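PDB 2OZV: hypothetical protein Atu0636 from Agrobacterium tumefaciens, which is a predicted O-methyltransferase and probably transfers methyl groups from S-adenosylmethionine to an acceptor that is not known. Local coordinates for residues Asp42-Val54 / Val63-Ala76. Residues are numbered along the deposited sequence; the frame is centred on the assembly and turned at random.
Sequences DLGAGAGAAGMAV and VTLYERSQEMAEFA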
loop_
_atom_site.group_PDB
_atom_site.type_symbol
_atom_site.label_atom_id
_atom_site.label_comp_id
_atom_site.label_asym_id
_atom_site.label_seq_id
_atom_site.Cartn_x
_atom_site.Cartn_y
_atom_site.Cartn_z
ATOM N N ASP B 42 7.334 12.832 -20.083
ATOM C CA ASP B 42 6.156 11.965 -19.971
ATOM C C ASP B 42 6.518 10.700 -20.727
ATOM O O ASP B 42 6.655 10.724 -21.961
ATOM C CB ASP B 42 4.934 12.699 -20.572
ATOM C CG ASP B 42 3.615 11.919 -20.473
ATOM O OD1 ASP B 42 3.633 10.722 -20.149
ATOM O OD2 ASP B 42 2.572 12.544 -20.817
ATOM N N LEU B 43 6.731 9.603 -19.994
ATOM C CA LEU B 43 7.218 8.352 -20.594
ATOM C C LEU B 43 6.082 7.598 -21.240
ATOM O O LEU B 43 6.268 6.606 -21.945
ATOM C CB LEU B 43 7.963 7.472 -19.591
ATOM C CG LEU B 43 9.258 8.011 -18.991
ATOM C CD1 LEU B 43 9.969 6.885 -18.249
ATOM C CD2 LEU B 43 10.183 8.638 -20.042
ATOM N N GLY B 44 4.892 8.102 -20.921
ATOM C CA GLY B 44 3.725 8.068 -21.774
ATOM C C GLY B 44 3.143 6.755 -22.179
ATOM O O GLY B 44 3.550 6.159 -23.173
ATOM N N ALA B 45 2.192 6.277 -21.397
ATOM C CA ALA B 45 1.275 5.316 -21.941
ATOM C C ALA B 45 0.045 6.166 -22.162
ATOM O O ALA B 45 -0.661 6.552 -21.222
ATOM C CB ALA B 45 1.024 4.183 -20.985
ATOM N N GLY B 46 -0.146 6.514 -23.422
ATOM C CA GLY B 46 -1.177 7.449 -23.844
ATOM C C GLY B 46 -0.659 8.282 -24.995
ATOM O O GLY B 46 0.375 7.974 -25.603
ATOM N N ALA B 47 -1.386 9.340 -25.283
ATOM C CA ALA B 47 -1.104 10.178 -26.418
ATOM C C ALA B 47 -0.731 11.556 -25.886
ATOM O O ALA B 47 -1.088 12.573 -26.490
ATOM C CB ALA B 47 -2.313 10.285 -27.251
ATOM N N GLY B 48 -0.032 11.556 -24.757
ATOM C CA GLY B 48 0.405 12.786 -24.079
ATOM C C GLY B 48 -0.588 13.591 -23.243
ATOM O O GLY B 48 -0.283 14.723 -22.878
ATOM N N ALA B 49 -1.748 13.015 -22.922
ATOM C CA ALA B 49 -2.758 13.732 -22.147
ATOM C C ALA B 49 -2.209 14.249 -20.806
ATOM O O ALA B 49 -2.559 15.346 -20.382
ATOM C CB ALA B 49 -3.983 12.854 -21.912
ATOM N N ALA B 50 -1.385 13.448 -20.137
ATOM C CA ALA B 50 -0.851 13.860 -18.802
ATOM C C ALA B 50 0.114 15.044 -18.994
ATOM O O ALA B 50 0.000 16.102 -18.348
ATOM C CB ALA B 50 -0.146 12.714 -18.093
ATOM N N GLY B 51 1.089 14.861 -19.891
ATOM C CA GLY B 51 2.041 15.965 -20.179
ATOM C C GLY B 51 1.338 17.233 -20.630
ATOM O O GLY B 51 1.738 18.356 -20.264
HETATM N N MSE B 52 0.285 17.102 -21.445
HETATM C CA MSE B 52 -0.480 18.269 -21.865
HETATM C C MSE B 52 -1.163 18.952 -20.689
HETATM O O MSE B 52 -1.188 20.174 -20.624
HETATM C CB MSE B 52 -1.494 17.913 -22.962
HETATM C CG MSE B 52 -0.778 17.436 -24.198
HETATM SE SE MSE B 52 -2.036 16.989 -25.652
HETATM C CE MSE B 52 -0.832 15.720 -26.569
ATOM N N ALA B 53 -1.724 18.162 -19.771
ATOM C CA ALA B 53 -2.386 18.727 -18.595
ATOM C C ALA B 53 -1.381 19.459 -17.691
ATOM O O ALA B 53 -1.721 20.500 -17.104
ATOM C CB ALA B 53 -3.142 17.665 -17.818
ATOM N N VAL B 54 -0.164 18.927 -17.581
ATOM C CA VAL B 54 0.899 19.616 -16.838
ATOM C C VAL B 54 1.201 20.974 -17.526
ATOM O O VAL B 54 1.199 22.024 -16.880
ATOM C CB VAL B 54 2.200 18.794 -16.787
ATOM C CG1 VAL B 54 3.295 19.631 -16.113
ATOM C CG2 VAL B 54 2.001 17.479 -16.016
ATOM N N VAL B 63 7.794 20.469 -21.716
ATOM C CA VAL B 63 7.412 19.045 -21.671
ATOM C C VAL B 63 7.920 18.253 -22.862
ATOM O O VAL B 63 7.804 18.721 -23.999
ATOM C CB VAL B 63 5.873 18.866 -21.506
ATOM C CG1 VAL B 63 5.447 17.371 -21.539
ATOM C CG2 VAL B 63 5.414 19.560 -20.210
ATOM N N THR B 64 8.459 17.054 -22.600
ATOM C CA THR B 64 8.850 16.145 -23.661
ATOM C C THR B 64 7.996 14.897 -23.534
ATOM O O THR B 64 8.019 14.244 -22.481
ATOM C CB THR B 64 10.347 15.773 -23.595
ATOM O OG1 THR B 64 11.113 16.972 -23.642
ATOM C CG2 THR B 64 10.787 14.909 -24.801
ATOM N N LEU B 65 7.263 14.587 -24.596
ATOM C CA LEU B 65 6.427 13.383 -24.622
ATOM C C LEU B 65 7.174 12.296 -25.383
ATOM O O LEU B 65 7.581 12.498 -26.537
ATOM C CB LEU B 65 5.048 13.635 -25.285
ATOM C CG LEU B 65 4.083 14.754 -24.846
ATOM C CD1 LEU B 65 2.836 14.821 -25.756
ATOM C CD2 LEU B 65 3.653 14.620 -23.353
ATOM N N TYR B 66 7.340 11.130 -24.748
ATOM C CA TYR B 66 7.984 9.998 -25.422
ATOM C C TYR B 66 6.983 8.936 -25.839
ATOM O O TYR B 66 6.179 8.475 -25.023
ATOM C CB TYR B 66 9.058 9.353 -24.529
ATOM C CG TYR B 66 10.254 10.252 -24.316
ATOM C CD1 TYR B 66 11.290 10.297 -25.256
ATOM C CD2 TYR B 66 10.361 11.039 -23.157
ATOM C CE1 TYR B 66 12.422 11.119 -25.061
ATOM C CE2 TYR B 66 11.498 11.877 -22.952
ATOM C CZ TYR B 66 12.515 11.889 -23.903
ATOM O OH TYR B 66 13.625 12.688 -23.737
ATOM N N GLU B 67 7.063 8.527 -27.099
ATOM C CA GLU B 67 6.220 7.471 -27.657
ATOM C C GLU B 67 7.116 6.412 -28.292
ATOM O O GLU B 67 8.077 6.758 -28.994
ATOM C CB GLU B 67 5.291 8.046 -28.750
ATOM C CG GLU B 67 4.372 9.189 -28.290
ATOM C CD GLU B 67 3.252 8.721 -27.367
ATOM O OE1 GLU B 67 3.190 7.530 -27.009
ATOM O OE2 GLU B 67 2.429 9.564 -26.986
ATOM N N ARG B 68 6.803 5.134 -28.111
ATOM C CA ARG B 68 7.622 4.105 -28.767
ATOM C C ARG B 68 7.403 4.086 -30.285
ATOM O O ARG B 68 8.367 4.044 -31.079
ATOM C CB ARG B 68 7.359 2.709 -28.183
ATOM C CG ARG B 68 8.534 1.682 -28.330
ATOM C CD ARG B 68 9.478 1.885 -29.512
ATOM N NE ARG B 68 10.221 0.650 -29.789
ATOM C CZ ARG B 68 11.035 0.450 -30.828
ATOM N NH1 ARG B 68 11.646 -0.724 -30.962
ATOM N NH2 ARG B 68 11.245 1.407 -31.729
ATOM N N SER B 69 6.153 4.150 -30.716
ATOM C CA SER B 69 5.905 3.979 -32.141
ATOM C C SER B 69 5.729 5.283 -32.901
ATOM O O SER B 69 5.234 6.278 -32.352
ATOM C CB SER B 69 4.697 3.068 -32.404
ATOM O OG SER B 69 3.497 3.688 -31.984
ATOM N N GLN B 70 6.140 5.252 -34.163
ATOM C CA GLN B 70 5.877 6.339 -35.090
ATOM C C GLN B 70 4.388 6.711 -35.145
ATOM O O GLN B 70 4.048 7.895 -35.122
ATOM C CB GLN B 70 6.386 6.004 -36.490
ATOM C CG GLN B 70 6.262 7.180 -37.429
ATOM C CD GLN B 70 6.814 6.885 -38.802
ATOM O OE1 GLN B 70 7.623 5.969 -38.971
ATOM N NE2 GLN B 70 6.375 7.655 -39.799
ATOM N N GLU B 71 3.499 5.720 -35.194
ATOM C CA GLU B 71 2.055 6.003 -35.265
ATOM C C GLU B 71 1.599 6.784 -34.050
ATOM O O GLU B 71 0.879 7.779 -34.188
ATOM C CB GLU B 71 1.209 4.734 -35.390
ATOM C CG GLU B 71 1.361 4.041 -36.701
ATOM C CD GLU B 71 2.757 3.519 -36.898
ATOM O OE1 GLU B 71 3.423 3.156 -35.888
ATOM O OE2 GLU B 71 3.188 3.482 -38.068
HETATM N N MSE B 72 2.024 6.344 -32.867
HETATM C CA MSE B 72 1.624 7.043 -31.656
HETATM C C MSE B 72 2.181 8.455 -31.604
HETATM O O MSE B 72 1.493 9.357 -31.162
HETATM C CB MSE B 72 1.990 6.274 -30.375
HETATM C CG MSE B 72 0.958 5.227 -30.089
HETATM SE SE MSE B 72 -0.600 5.871 -29.061
HETATM C CE MSE B 72 -0.576 7.807 -29.332
ATOM N N ALA B 73 3.424 8.633 -32.045
ATOM C CA ALA B 73 4.055 9.960 -32.035
ATOM C C ALA B 73 3.255 10.888 -32.965
ATOM O O ALA B 73 2.931 12.021 -32.596
ATOM C CB ALA B 73 5.508 9.860 -32.478
ATOM N N GLU B 74 2.954 10.378 -34.161
ATOM C CA GLU B 74 2.140 11.083 -35.162
ATOM C C GLU B 74 0.820 11.504 -34.516
ATOM O O GLU B 74 0.475 12.692 -34.490
ATOM C CB GLU B 74 1.918 10.199 -36.405
ATOM C CG GLU B 74 3.235 9.908 -37.153
ATOM C CD GLU B 74 3.102 9.157 -38.470
ATOM O OE1 GLU B 74 2.215 8.288 -38.636
ATOM O OE2 GLU B 74 3.929 9.430 -39.360
ATOM N N PHE B 75 0.119 10.526 -33.943
ATOM C CA PHE B 75 -1.177 10.766 -33.315
ATOM C C PHE B 75 -1.086 11.874 -32.248
ATOM O O PHE B 75 -1.920 12.780 -32.217
ATOM C CB PHE B 75 -1.741 9.487 -32.687
ATOM C CG PHE B 75 -3.106 9.664 -32.103
ATOM C CD1 PHE B 75 -4.243 9.579 -32.917
ATOM C CD2 PHE B 75 -3.265 9.944 -30.753
ATOM C CE1 PHE B 75 -5.525 9.757 -32.374
ATOM C CE2 PHE B 75 -4.545 10.119 -30.204
ATOM C CZ PHE B 75 -5.664 10.031 -31.010
ATOM N N ALA B 76 -0.087 11.784 -31.369
ATOM C CA ALA B 76 0.120 12.802 -30.335
ATOM C C ALA B 76 0.347 14.192 -30.958
ATOM O O ALA B 76 -0.239 15.181 -30.511
ATOM C CB ALA B 76 1.267 12.406 -29.433
HETATM O O HOH W 1 6.598 5.480 -24.243
HETATM O O HOH W 2 1.876 5.168 -25.468
#
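The Phe75 ring meets Ala47 at its edge, with the methyl CB in the ring plane 3.6 Å from Phe75 CD2. Ala47 CB also touches CE of selenomethionine Met72, whose chain bends at chi2 and again at chi3, so one small residue of the loop fits against two side chains of helix 70-80. The Tyr66 ring has Asp42 O at its edge near the plane, while Leu43 CD2 comes obliquely to Tyr66 CD2; Tyr66 OH is hydrogen-bonded to Gly110 O. The Glu67 carboxylate is turned back toward the glycine loop by a bend at chi2 (-71°), which brings OE2 to 2.9 Å from Gly46 O. Both atoms are acceptors, and the pair is not hydrogen-bonded; a water joins Glu67 OE1 to Gly44 O and Gly46 N. Asp42 turns to the start of the helix: with CG anti to the backbone N (chi1 -178°), OD2 accepts from Gly51 N at 2.9 Å, from above the carboxylate plane, tying strand end to helix start. The two methyls of Leu65 divide between the turn and the strand end, CD1 3.6 Å from Gly48 CA and CD2 3.5 Å from Asp42 OD2; Leu65 CD2 also lies 3.8 Å from Gly51 CA. Two nearly straight parallel-sheet bonds, Asp42 N to Thr64 O and Tyr66 N to Asp42 O, set the register. The whole is a beta-alpha-beta unit whose glycine-rich turn is consistent with the cofactor-binding loop of Rossmann-like methyltransferases. Segment 49-54 runs antiparallel to segment 63-67 (176°) of strand 61-67, which lies between strands 38-42 and 92-96, while helix 24-30 packs against Ala50 and Val54.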